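Local coordinates for protein 4-aminobutyrate transaminase (Acinetobacter baumannii, PDB 6WOP) that probably transfers the amino group of 4-aminobutyrate to 2-oxoglutarate, using pyridoxal 5'-phosphate as cofactor, as a class-III aminotransferase, at residues His58-Val63 with Glu317-Cys322; Gly138-Ser143 with Val238-Gln243; Glu207-Glu212 with Gly354-Val359; Ser244-Thr249 with Lys269-Gly274. All coordinates share one frame; numbering follows the deposited sequence.

Interaction 1 (His58-Val63 with Glu317-Cys322); sequences HRHPKV and EEENLC
The imidazole of H60 meets the carboxylate of E319 at its edge, with E319 CD almost in the ring plane and their planes only 24° apart. K62 CA lies at the edge as well, while one face carries the pyrrolidine of P61, whose CD sits 3.4 Å above the ring plane of H60 and is displaced toward the rim. The two side chains come from opposite directions, and the N-H of H60 NE2 is shared between both oxygens on their syn sides, though tilted out of the carboxylate plane. Its straighter bond runs from H60 NE2 to E319 OE1 (3.2 Å, 167° at the hydrogen), while the shorter one, from H60 NE2 to E319 OE2 at 3.0 Å, is more bent. H60 is also the N-cap of helix 61-71: H60 ND1 accepts from K62 N at 3.0 Å, from a position tilted out of the ring plane. With CG turned anti to the backbone N (chi1 -176°), the ring serves this backbone N-H and the carboxylate together. Histidine suits the place because one ring nitrogen can accept while the other donates, and the two partners fix both the proton on NE2 and the rotation of the ring. E319 is the first residue beyond helix 303-318, in the bend before helix 321-342, and its extended chain carries the carboxylate across to H60. Through its two ring nitrogens H60 links the first turn of helix 61-71 to E319, while K62 NZ stays 6.6 Å from E319 OE2, too far for a salt bridge. H60 also packs on A315 of helix 303-318, and E319 on T398.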
loop_
_atom_site.group_PDB
_atom_site.type_symbol
_atom_site.label_atom_id
_atom_site.label_comp_id
_atom_site.label_asym_id
_atom_site.label_seq_id
_atom_site.Cartn_x
_atom_site.Cartn_y
_atom_site.Cartn_z
ATOM N N HIS A 58 -22.606 -1.790 -35.684
ATOM C CA HIS A 58 -21.462 -1.187 -36.375
ATOM C C HIS A 58 -21.944 -0.106 -37.341
ATOM O O HIS A 58 -22.826 -0.352 -38.178
ATOM C CB HIS A 58 -20.715 -2.239 -37.178
ATOM C CG HIS A 58 -20.000 -3.277 -36.349
ATOM N ND1 HIS A 58 -18.699 -3.108 -35.893
ATOM C CD2 HIS A 58 -20.382 -4.509 -35.955
ATOM C CE1 HIS A 58 -18.316 -4.205 -35.261
ATOM N NE2 HIS A 58 -19.318 -5.072 -35.285
ATOM N N ARG A 59 -21.363 1.084 -37.251
ATOM C CA ARG A 59 -21.639 2.156 -38.215
ATOM C C ARG A 59 -23.142 2.404 -38.375
ATOM O O ARG A 59 -23.656 2.497 -39.498
ATOM C CB ARG A 59 -20.966 1.858 -39.576
ATOM C CG ARG A 59 -19.369 1.923 -39.528
ATOM C CD ARG A 59 -18.726 1.336 -40.806
ATOM N NE ARG A 59 -19.272 2.003 -42.008
ATOM C CZ ARG A 59 -19.956 1.386 -42.967
ATOM N NH1 ARG A 59 -20.147 0.057 -42.915
ATOM N NH2 ARG A 59 -20.441 2.106 -43.971
ATOM N N HIS A 60 -23.852 2.529 -37.240
ATOM C CA HIS A 60 -25.246 2.934 -37.322
ATOM C C HIS A 60 -25.337 4.227 -38.127
ATOM O O HIS A 60 -24.564 5.169 -37.868
ATOM C CB HIS A 60 -25.811 3.126 -35.906
ATOM C CG HIS A 60 -27.265 3.441 -35.877
ATOM N ND1 HIS A 60 -27.753 4.674 -36.234
ATOM C CD2 HIS A 60 -28.341 2.686 -35.531
ATOM C CE1 HIS A 60 -29.073 4.670 -36.113
ATOM N NE2 HIS A 60 -29.449 3.484 -35.663
ATOM N N PRO A 61 -26.261 4.318 -39.106
ATOM C CA PRO A 61 -26.274 5.492 -39.997
ATOM C C PRO A 61 -26.383 6.818 -39.281
ATOM O O PRO A 61 -25.767 7.801 -39.725
ATOM C CB PRO A 61 -27.499 5.256 -40.869
ATOM C CG PRO A 61 -27.739 3.781 -40.830
ATOM C CD PRO A 61 -27.285 3.318 -39.481
ATOM N N LYS A 62 -27.182 6.909 -38.222
ATOM C CA LYS A 62 -27.320 8.150 -37.483
ATOM C C LYS A 62 -26.017 8.539 -36.784
ATOM O O LYS A 62 -25.709 9.728 -36.658
ATOM C CB LYS A 62 -28.459 8.042 -36.463
ATOM C CG LYS A 62 -29.796 7.891 -37.174
ATOM C CD LYS A 62 -30.534 9.190 -37.301
ATOM C CE LYS A 62 -31.953 9.001 -37.757
ATOM N NZ LYS A 62 -32.322 10.011 -38.783
ATOM N N VAL A 63 -25.426 7.560 -36.114
ATOM C CA VAL A 63 -24.152 7.776 -35.451
ATOM C C VAL A 63 -23.106 8.296 -36.441
ATOM O O VAL A 63 -22.395 9.294 -36.181
ATOM C CB VAL A 63 -23.696 6.479 -34.763
ATOM C CG1 VAL A 63 -22.334 6.734 -34.108
ATOM C CG2 VAL A 63 -24.734 6.020 -33.702
ATOM N N GLU A 317 -33.984 5.623 -28.362
ATOM C CA GLU A 317 -35.355 6.038 -28.063
ATOM C C GLU A 317 -36.218 6.100 -29.314
ATOM O O GLU A 317 -37.406 5.745 -29.272
ATOM C CB GLU A 317 -35.323 7.376 -27.347
ATOM C CG GLU A 317 -34.497 7.204 -26.016
ATOM C CD GLU A 317 -34.488 8.437 -25.117
ATOM O OE1 GLU A 317 -34.803 9.540 -25.629
ATOM O OE2 GLU A 317 -34.175 8.313 -23.893
ATOM N N GLU A 318 -35.620 6.494 -30.438
ATOM C CA GLU A 318 -36.375 6.570 -31.686
ATOM C C GLU A 318 -36.670 5.186 -32.240
ATOM O O GLU A 318 -37.720 4.972 -32.847
ATOM C CB GLU A 318 -35.610 7.408 -32.724
ATOM C CG GLU A 318 -36.203 7.359 -34.132
ATOM C CD GLU A 318 -37.576 7.972 -34.234
ATOM O OE1 GLU A 318 -38.311 7.634 -35.195
ATOM O OE2 GLU A 318 -37.933 8.793 -33.362
ATOM N N GLU A 319 -35.755 4.242 -32.069
ATOM C CA GLU A 319 -35.894 2.903 -32.617
ATOM C C GLU A 319 -36.386 1.911 -31.582
ATOM O O GLU A 319 -36.458 0.719 -31.876
ATOM C CB GLU A 319 -34.544 2.468 -33.222
ATOM C CG GLU A 319 -34.159 3.512 -34.300
ATOM C CD GLU A 319 -32.794 3.286 -34.974
ATOM O OE1 GLU A 319 -32.232 2.192 -34.828
ATOM O OE2 GLU A 319 -32.342 4.202 -35.699
ATOM N N ASN A 320 -36.736 2.380 -30.375
ATOM C CA ASN A 320 -37.313 1.514 -29.346
ATOM C C ASN A 320 -36.409 0.320 -29.069
ATOM O O ASN A 320 -36.850 -0.835 -29.057
ATOM C CB ASN A 320 -38.708 1.013 -29.759
ATOM C CG ASN A 320 -39.685 2.119 -29.952
ATOM O OD1 ASN A 320 -39.862 2.958 -29.079
ATOM N ND2 ASN A 320 -40.350 2.124 -31.099
ATOM N N LEU A 321 -35.133 0.593 -28.867
ATOM C CA LEU A 321 -34.191 -0.494 -28.696
ATOM C C LEU A 321 -34.249 -1.151 -27.314
ATOM O O LEU A 321 -33.841 -2.314 -27.211
ATOM C CB LEU A 321 -32.756 -0.020 -28.969
ATOM C CG LEU A 321 -32.495 0.386 -30.418
ATOM C CD1 LEU A 321 -30.991 0.705 -30.609
ATOM C CD2 LEU A 321 -32.993 -0.616 -31.478
ATOM N N CYS A 322 -34.750 -0.472 -26.269
ATOM C CA CYS A 322 -35.068 -1.198 -25.033
ATOM C C CYS A 322 -36.094 -2.300 -25.304
ATOM O O CYS A 322 -35.903 -3.459 -24.902
ATOM C CB CYS A 322 -35.582 -0.238 -23.951
ATOM S SG CYS A 322 -34.180 0.530 -23.000
#

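Interaction 2 (Gly138-Ser143 with Val238-Gln243); sequences GFHGRS and VADEVQ
D240, on strand 236-240, takes up H140 from the mainly parallel sheet of this PLP-dependent fold, the one that also holds strand 201-206, where H140 touches V205. Its carboxylate is directed at the loop before helix 144-149. H140 ND1 donates to the anti lone pair of D240 OD2 at 2.8 Å, near the ring plane and with an N-H...O angle of 157°, the ring and carboxylate planes being turned 33° from each other. A water donates both to D240 OD2 (2.8 Å) and to F139 O (2.9 Å), bridging the carboxylate to the loop backbone. The other oxygen, D240 OD1, is hydrogen-bonded to T266 OG1. Two residues on, V242 N gives its hydrogen to D240 OD1 at 3.1 Å, closing an Asx turn. Each carboxylate oxygen thus has two partners, which hold the group against rotation about chi2. In fold-type-I enzymes an aspartate in this place typically meets the pyridine nitrogen of PLP; D240 probably does likewise, with H140 and the water as the second shell that positions it.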
loop_
_atom_site.group_PDB
_atom_site.type_symbol
_atom_site.label_atom_id
_atom_site.label_comp_id
_atom_site.label_asym_id
_atom_site.label_seq_id
_atom_site.Cartn_x
_atom_site.Cartn_y
_atom_site.Cartn_z
ATOM N N GLY A 138 -16.072 -9.749 -10.364
ATOM C CA GLY A 138 -16.370 -8.440 -10.908
ATOM C C GLY A 138 -15.268 -8.038 -11.875
ATOM O O GLY A 138 -14.111 -8.463 -11.737
ATOM N N PHE A 139 -15.617 -7.260 -12.915
ATOM C CA PHE A 139 -14.554 -6.804 -13.808
ATOM C C PHE A 139 -14.685 -5.307 -13.999
ATOM O O PHE A 139 -15.749 -4.839 -14.416
ATOM C CB PHE A 139 -14.562 -7.492 -15.176
ATOM C CG PHE A 139 -13.407 -7.029 -16.041
ATOM C CD1 PHE A 139 -13.538 -5.873 -16.828
ATOM C CD2 PHE A 139 -12.200 -7.709 -16.053
ATOM C CE1 PHE A 139 -12.474 -5.401 -17.588
ATOM C CE2 PHE A 139 -11.140 -7.243 -16.848
ATOM C CZ PHE A 139 -11.272 -6.078 -17.581
ATOM N N HIS A 140 -13.593 -4.554 -13.747
ATOM C CA HIS A 140 -13.684 -3.097 -13.666
ATOM C C HIS A 140 -12.614 -2.355 -14.440
ATOM O O HIS A 140 -12.715 -1.132 -14.550
ATOM C CB HIS A 140 -13.638 -2.659 -12.161
ATOM C CG HIS A 140 -14.775 -3.223 -11.365
ATOM N ND1 HIS A 140 -16.100 -2.958 -11.678
ATOM C CD2 HIS A 140 -14.796 -4.135 -10.342
ATOM C CE1 HIS A 140 -16.878 -3.635 -10.836
ATOM N NE2 HIS A 140 -16.112 -4.356 -10.012
ATOM N N GLY A 141 -11.605 -3.038 -14.983
ATOM C CA GLY A 141 -10.633 -2.357 -15.836
ATOM C C GLY A 141 -9.226 -2.879 -15.592
ATOM O O GLY A 141 -9.021 -3.747 -14.733
ATOM N N ARG A 142 -8.240 -2.323 -16.311
ATOM C CA ARG A 142 -6.903 -2.878 -16.329
ATOM C C ARG A 142 -5.857 -1.920 -15.765
ATOM O O ARG A 142 -4.664 -2.149 -15.959
ATOM C CB ARG A 142 -6.569 -3.264 -17.770
ATOM C CG ARG A 142 -7.376 -4.448 -18.275
ATOM C CD ARG A 142 -6.935 -4.712 -19.776
ATOM N NE ARG A 142 -7.601 -5.873 -20.377
ATOM C CZ ARG A 142 -7.080 -7.102 -20.326
ATOM N NH1 ARG A 142 -5.915 -7.322 -19.646
ATOM N NH2 ARG A 142 -7.715 -8.107 -20.948
ATOM N N SER A 143 -6.265 -0.833 -15.109
ATOM C CA SER A 143 -5.392 0.059 -14.360
ATOM C C SER A 143 -4.955 -0.695 -13.083
ATOM O O SER A 143 -5.472 -1.778 -12.760
ATOM C CB SER A 143 -6.132 1.381 -14.053
ATOM O OG SER A 143 -6.980 1.184 -12.915
ATOM N N VAL A 238 -21.921 2.317 -5.717
ATOM C CA VAL A 238 -21.581 2.620 -7.112
ATOM C C VAL A 238 -22.064 1.480 -7.995
ATOM O O VAL A 238 -21.671 0.333 -7.783
ATOM C CB VAL A 238 -20.074 2.790 -7.286
ATOM C CG1 VAL A 238 -19.746 3.157 -8.781
ATOM C CG2 VAL A 238 -19.579 3.898 -6.313
ATOM N N ALA A 239 -22.867 1.778 -9.004
ATOM C CA ALA A 239 -23.295 0.787 -9.993
ATOM C C ALA A 239 -22.388 0.898 -11.200
ATOM O O ALA A 239 -22.350 1.949 -11.825
ATOM C CB ALA A 239 -24.744 1.056 -10.429
ATOM N N ASP A 240 -21.654 -0.161 -11.535
ATOM C CA ASP A 240 -20.787 -0.130 -12.728
ATOM C C ASP A 240 -21.604 -0.667 -13.900
ATOM O O ASP A 240 -21.824 -1.874 -14.023
ATOM C CB ASP A 240 -19.522 -0.950 -12.496
ATOM C CG ASP A 240 -18.587 -0.971 -13.725
ATOM O OD1 ASP A 240 -18.855 -0.282 -14.749
ATOM O OD2 ASP A 240 -17.594 -1.680 -13.664
ATOM N N GLU A 241 -22.090 0.245 -14.755
ATOM C CA GLU A 241 -22.855 -0.098 -15.938
ATOM C C GLU A 241 -22.052 0.075 -17.227
ATOM O O GLU A 241 -22.620 0.331 -18.297
ATOM C CB GLU A 241 -24.114 0.754 -15.981
ATOM C CG GLU A 241 -25.020 0.454 -14.802
ATOM C CD GLU A 241 -26.405 0.129 -15.199
ATOM O OE1 GLU A 241 -26.637 -0.474 -16.280
ATOM O OE2 GLU A 241 -27.300 0.473 -14.378
ATOM N N VAL A 242 -20.722 -0.088 -17.157
ATOM C CA VAL A 242 -19.935 0.009 -18.390
ATOM C C VAL A 242 -20.422 -1.004 -19.422
ATOM O O VAL A 242 -20.600 -0.660 -20.601
ATOM C CB VAL A 242 -18.445 -0.181 -18.060
ATOM C CG1 VAL A 242 -17.710 -0.494 -19.333
ATOM C CG2 VAL A 242 -17.933 1.067 -17.396
ATOM N N GLN A 243 -20.728 -2.242 -18.996
ATOM C CA GLN A 243 -21.234 -3.279 -19.922
ATOM C C GLN A 243 -22.758 -3.391 -19.978
ATOM O O GLN A 243 -23.312 -3.695 -21.045
ATOM C CB GLN A 243 -20.627 -4.652 -19.560
ATOM C CG GLN A 243 -20.765 -5.698 -20.695
ATOM C CD GLN A 243 -19.761 -6.843 -20.655
ATOM O OE1 GLN A 243 -20.077 -7.953 -21.120
ATOM N NE2 GLN A 243 -18.553 -6.594 -20.113
HETATM O O HOH W 1 -16.619 -2.617 -16.076
#

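Interaction 3 (Glu207-Glu212 with Gly354-Val359); sequences EPVQGE and GSMVAV
M356 sends its side chain from strand 356-361 to V209. CB points toward the 207-212 segment without touching it, and CG, still short of V209, lies beside R248. Beyond CG the chain is extended, and M356 SD arrives against the isopropyl group, 3.6 Å from V209 CB and 3.7 Å from V209 CG1, and grazes V209 CG2 at 4.1 Å. M356 CE still touches V209 CG1 (3.9 Å) while reaching V209 O (3.8 Å), and M356 CE lies 4.4 Å from G211 CA. The side chains run past one another, head to tail. With the CA atoms of V209 and M356 8.1 Å apart, this is side-chain packing between separate elements and not strand pairing. One element is the small hairpin of strands 209-210, itself weakly bonded, and 216-217, which follows strand 201-206; the contact joins this hairpin to the sheet holding 356-361. Methionine suits a reach of this length, being long, unbranched and apolar. The beta-branched V209 offers it a broad hydrocarbon surface, and a chi1 of -174°, with CG1 anti to the backbone N, places CG1 together with CB against the sulfur. G211 N also donates to E207 OE2 at 2.8 Å, reaching it from above the carboxylate plane (46° out of it) and bracing this loop. V209 also packs on L353, M356 on F215.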
loop_
_atom_site.group_PDB
_atom_site.type_symbol
_atom_site.label_atom_id
_atom_site.label_comp_id
_atom_site.label_asym_id
_atom_site.label_seq_id
_atom_site.Cartn_x
_atom_site.Cartn_y
_atom_site.Cartn_z
ATOM N N GLU A 207 -21.298 -4.484 -10.388
ATOM C CA GLU A 207 -22.059 -4.519 -11.642
ATOM C C GLU A 207 -23.458 -5.037 -11.351
ATOM O O GLU A 207 -23.586 -6.154 -10.818
ATOM C CB GLU A 207 -21.348 -5.449 -12.621
ATOM C CG GLU A 207 -19.963 -4.977 -13.076
ATOM C CD GLU A 207 -19.132 -6.139 -13.562
ATOM O OE1 GLU A 207 -18.389 -6.738 -12.711
ATOM O OE2 GLU A 207 -19.250 -6.451 -14.785
ATOM N N PRO A 208 -24.532 -4.286 -11.676
ATOM C CA PRO A 208 -25.886 -4.866 -11.542
ATOM C C PRO A 208 -26.046 -6.145 -12.346
ATOM O O PRO A 208 -26.861 -6.991 -11.978
ATOM C CB PRO A 208 -26.842 -3.785 -12.084
ATOM C CG PRO A 208 -26.043 -2.541 -12.276
ATOM C CD PRO A 208 -24.531 -2.913 -12.242
ATOM N N VAL A 209 -25.306 -6.331 -13.441
ATOM C CA VAL A 209 -25.227 -7.622 -14.127
ATOM C C VAL A 209 -23.735 -7.875 -14.363
ATOM O O VAL A 209 -23.128 -7.209 -15.206
ATOM C CB VAL A 209 -25.984 -7.635 -15.480
ATOM C CG1 VAL A 209 -25.964 -9.033 -16.000
ATOM C CG2 VAL A 209 -27.483 -7.149 -15.360
ATOM N N GLN A 210 -23.115 -8.815 -13.644
ATOM C CA GLN A 210 -21.665 -8.961 -13.860
ATOM C C GLN A 210 -21.423 -9.377 -15.299
ATOM O O GLN A 210 -22.136 -10.224 -15.821
ATOM C CB GLN A 210 -21.051 -10.026 -12.959
ATOM C CG GLN A 210 -21.068 -9.640 -11.526
ATOM C CD GLN A 210 -20.245 -10.608 -10.700
ATOM O OE1 GLN A 210 -20.425 -11.877 -10.787
ATOM N NE2 GLN A 210 -19.374 -10.050 -9.864
ATOM N N GLY A 211 -20.419 -8.769 -15.926
ATOM C CA GLY A 211 -20.204 -8.910 -17.372
ATOM C C GLY A 211 -19.249 -10.060 -17.671
ATOM O O GLY A 211 -19.659 -11.199 -17.895
ATOM N N GLU A 212 -17.956 -9.765 -17.662
ATOM C CA GLU A 212 -16.968 -10.821 -17.830
ATOM C C GLU A 212 -17.179 -11.951 -16.830
ATOM O O GLU A 212 -16.827 -13.093 -17.118
ATOM C CB GLU A 212 -15.561 -10.230 -17.687
ATOM C CG GLU A 212 -15.333 -8.935 -18.489
ATOM C CD GLU A 212 -15.525 -9.075 -20.027
ATOM O OE1 GLU A 212 -15.014 -10.049 -20.630
ATOM O OE2 GLU A 212 -16.163 -8.184 -20.619
ATOM N N GLY A 354 -33.151 -8.773 -20.148
ATOM C CA GLY A 354 -33.216 -8.077 -21.432
ATOM C C GLY A 354 -32.439 -8.873 -22.466
ATOM O O GLY A 354 -32.660 -10.076 -22.657
ATOM N N SER A 355 -31.498 -8.200 -23.127
ATOM C CA SER A 355 -30.630 -8.935 -24.041
ATOM C C SER A 355 -29.207 -8.980 -23.522
ATOM O O SER A 355 -28.286 -9.243 -24.285
ATOM C CB SER A 355 -30.675 -8.338 -25.463
ATOM O OG SER A 355 -31.805 -8.863 -26.206
ATOM N N MET A 356 -29.071 -8.949 -22.188
ATOM C CA MET A 356 -27.867 -9.425 -21.522
ATOM C C MET A 356 -28.163 -10.877 -21.146
ATOM O O MET A 356 -28.699 -11.156 -20.063
ATOM C CB MET A 356 -27.524 -8.565 -20.310
ATOM C CG MET A 356 -26.090 -8.200 -20.274
ATOM S SD MET A 356 -25.725 -6.992 -19.049
ATOM C CE MET A 356 -23.992 -7.331 -18.918
ATOM N N VAL A 357 -27.857 -11.799 -22.083
ATOM C CA VAL A 357 -28.206 -13.219 -21.998
ATOM C C VAL A 357 -26.946 -14.062 -22.117
ATOM O O VAL A 357 -26.074 -13.772 -22.948
ATOM C CB VAL A 357 -29.203 -13.653 -23.111
ATOM C CG1 VAL A 357 -29.602 -15.174 -22.947
ATOM C CG2 VAL A 357 -30.415 -12.781 -23.118
ATOM N N ALA A 358 -26.893 -15.150 -21.342
ATOM C CA ALA A 358 -25.769 -16.075 -21.385
ATOM C C ALA A 358 -26.259 -17.494 -21.153
ATOM O O ALA A 358 -27.231 -17.711 -20.432
ATOM C CB ALA A 358 -24.725 -15.739 -20.320
ATOM N N VAL A 359 -25.517 -18.466 -21.690
ATOM C CA VAL A 359 -25.750 -19.885 -21.427
ATOM C C VAL A 359 -24.476 -20.484 -20.821
ATOM O O VAL A 359 -23.369 -20.231 -21.309
ATOM C CB VAL A 359 -26.181 -20.647 -22.683
ATOM C CG1 VAL A 359 -25.063 -20.704 -23.722
ATOM C CG2 VAL A 359 -26.678 -22.051 -22.291
#

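Interaction 4 (Ser244-Thr249 with Lys269-Gly274); sequences SGFART and KSLGGG
A type I' beta turn, G245 to R248, puts F246 against the short 3-10 segment 270-272, which begins directly after K269, the probable PLP-binding lysine judged by its place in this fold. The F246 ring takes the backbone of L271 over one face: L271 CA stands 3.8 Å from the ring centroid and only 12° off the normal, a CH-pi contact. Further along, L271 CB lies 3.8 Å from F246 CE2, and the branch L271 CD1 bears on the far end of the ring, 3.4 Å from F246 CZ. The side chains run side by side and point the same way; with L271 CG anti to the backbone N (chi1 170°), CD1 is carried out to the CZ end of the ring. At the near end F246 CB rests on S270 CB at 4.1 Å. An aromatic residue fits here, being flat enough to lie along a main chain and long enough to reach the leucine branch as well. In the turn F246 adopts left-handed backbone angles, as the type I' geometry demands. The 3-10 segment is held by its own bonds, G272 N to K269 O and G273 N to S270 O, both 3.1 Å, and then passes into G273 and G274, whose positive phi values suit glycine. The S270 hydroxyl hydrogen-bonds with A52 O and N55 N, leaving its methylene against F246 CB. Helix 303-318 flanks the pair, with I316 on F246 and A309 on L271, while G274 O hydrogen-bonds to T75 OG1 of the second subunit.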
loop_
_atom_site.group_PDB
_atom_site.type_symbol
_atom_site.label_atom_id
_atom_site.label_comp_id
_atom_site.label_asym_id
_atom_site.label_seq_id
_atom_site.Cartn_x
_atom_site.Cartn_y
_atom_site.Cartn_z
ATOM N N SER A 244 -23.481 -3.117 -18.898
ATOM C CA SER A 244 -24.943 -3.286 -18.785
ATOM C C SER A 244 -25.758 -2.127 -19.351
ATOM O O SER A 244 -26.985 -2.243 -19.421
ATOM C CB SER A 244 -25.325 -3.440 -17.312
ATOM O OG SER A 244 -24.805 -2.353 -16.572
ATOM N N GLY A 245 -25.123 -0.967 -19.595
ATOM C CA GLY A 245 -25.821 0.278 -19.890
ATOM C C GLY A 245 -26.271 0.386 -21.335
ATOM O O GLY A 245 -26.018 -0.493 -22.168
ATOM N N PHE A 246 -26.995 1.480 -21.608
ATOM C CA PHE A 246 -27.464 1.834 -22.956
ATOM C C PHE A 246 -28.221 0.689 -23.627
ATOM O O PHE A 246 -27.900 0.248 -24.743
ATOM C CB PHE A 246 -26.277 2.364 -23.769
ATOM C CG PHE A 246 -25.839 3.612 -23.181
ATOM C CD1 PHE A 246 -26.544 4.744 -23.468
ATOM C CD2 PHE A 246 -24.935 3.610 -22.144
ATOM C CE1 PHE A 246 -26.303 5.920 -22.840
ATOM C CE2 PHE A 246 -24.677 4.785 -21.468
ATOM C CZ PHE A 246 -25.350 5.950 -21.848
ATOM N N ALA A 247 -29.291 0.283 -22.924
ATOM C CA ALA A 247 -30.453 -0.488 -23.399
ATOM C C ALA A 247 -30.196 -1.992 -23.425
ATOM O O ALA A 247 -31.131 -2.755 -23.733
ATOM C CB ALA A 247 -30.927 -0.032 -24.778
ATOM N N ARG A 248 -29.007 -2.455 -23.052
ATOM C CA ARG A 248 -28.700 -3.894 -23.116
ATOM C C ARG A 248 -29.719 -4.748 -22.368
ATOM O O ARG A 248 -30.095 -5.832 -22.823
ATOM C CB ARG A 248 -27.302 -4.147 -22.541
ATOM C CG ARG A 248 -26.701 -5.496 -22.865
ATOM C CD ARG A 248 -26.220 -5.516 -24.339
ATOM N NE ARG A 248 -26.653 -6.730 -24.976
ATOM C CZ ARG A 248 -26.605 -6.911 -26.288
ATOM N NH1 ARG A 248 -26.127 -5.931 -27.090
ATOM N NH2 ARG A 248 -27.076 -8.044 -26.807
ATOM N N THR A 249 -30.186 -4.279 -21.219
ATOM C CA THR A 249 -31.008 -5.108 -20.340
ATOM C C THR A 249 -32.477 -4.817 -20.527
ATOM O O THR A 249 -33.291 -5.301 -19.746
ATOM C CB THR A 249 -30.646 -4.889 -18.871
ATOM O OG1 THR A 249 -31.000 -3.543 -18.489
ATOM C CG2 THR A 249 -29.161 -5.163 -18.670
ATOM N N LYS A 269 -18.516 1.985 -23.257
ATOM C CA LYS A 269 -18.866 1.021 -24.294
ATOM C C LYS A 269 -19.996 1.560 -25.174
ATOM O O LYS A 269 -19.757 2.438 -26.003
ATOM C CB LYS A 269 -19.202 -0.335 -23.657
ATOM C CG LYS A 269 -17.900 -1.073 -23.129
ATOM C CD LYS A 269 -18.244 -2.453 -22.632
ATOM C CE LYS A 269 -17.005 -3.206 -22.111
ATOM N NZ LYS A 269 -16.583 -4.186 -23.065
ATOM N N SER A 270 -21.230 1.058 -25.007
ATOM C CA SER A 270 -22.201 1.438 -26.024
ATOM C C SER A 270 -22.674 2.886 -25.886
ATOM O O SER A 270 -23.296 3.395 -26.829
ATOM C CB SER A 270 -23.383 0.472 -25.997
ATOM O OG SER A 270 -23.122 -0.658 -26.821
ATOM N N LEU A 271 -22.314 3.593 -24.792
ATOM C CA LEU A 271 -22.489 5.049 -24.708
ATOM C C LEU A 271 -22.056 5.684 -26.033
ATOM O O LEU A 271 -22.739 6.558 -26.557
ATOM C CB LEU A 271 -21.637 5.630 -23.559
ATOM C CG LEU A 271 -21.539 7.152 -23.514
ATOM C CD1 LEU A 271 -22.880 7.850 -23.218
ATOM C CD2 LEU A 271 -20.466 7.599 -22.374
ATOM N N GLY A 272 -20.932 5.258 -26.578
ATOM C CA GLY A 272 -20.299 5.933 -27.707
ATOM C C GLY A 272 -20.580 5.254 -29.042
ATOM O O GLY A 272 -20.110 5.743 -30.095
ATOM N N GLY A 273 -21.301 4.137 -29.015
ATOM C CA GLY A 273 -21.675 3.443 -30.280
ATOM C C GLY A 273 -20.510 3.096 -31.190
ATOM O O GLY A 273 -20.685 3.014 -32.420
ATOM N N GLY A 274 -19.353 2.806 -30.632
ATOM C CA GLY A 274 -18.195 2.511 -31.442
ATOM C C GLY A 274 -17.106 3.588 -31.446
ATOM O O GLY A 274 -16.178 3.495 -32.287
#

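Overall arrangement
Interactions 2, 3 and 4 form a touching cluster, their centres about 13 Å apart pairwise. Interaction 2 joins interaction 3 through F139 N to E207 OE1 (2.8 Å) and Q243 NE2 to E212 OE2 (2.9 Å), both probable hydrogen bonds; S355 N to R248 O (2.8 Å) links interactions 3 and 4. V242 O packs 3.4 Å from K269 CB, bringing together the segments that carry D240 and K269, probably both part of the cofactor pocket. A tartaric acid molecule, probably from crystallisation, lies about 4 Å from the side chain of F139. Interaction 1 is more peripheral, its centre about 24 Å from that of interaction 2, but C322 SG reaches A247 CB of interaction 4 at 3.7 Å.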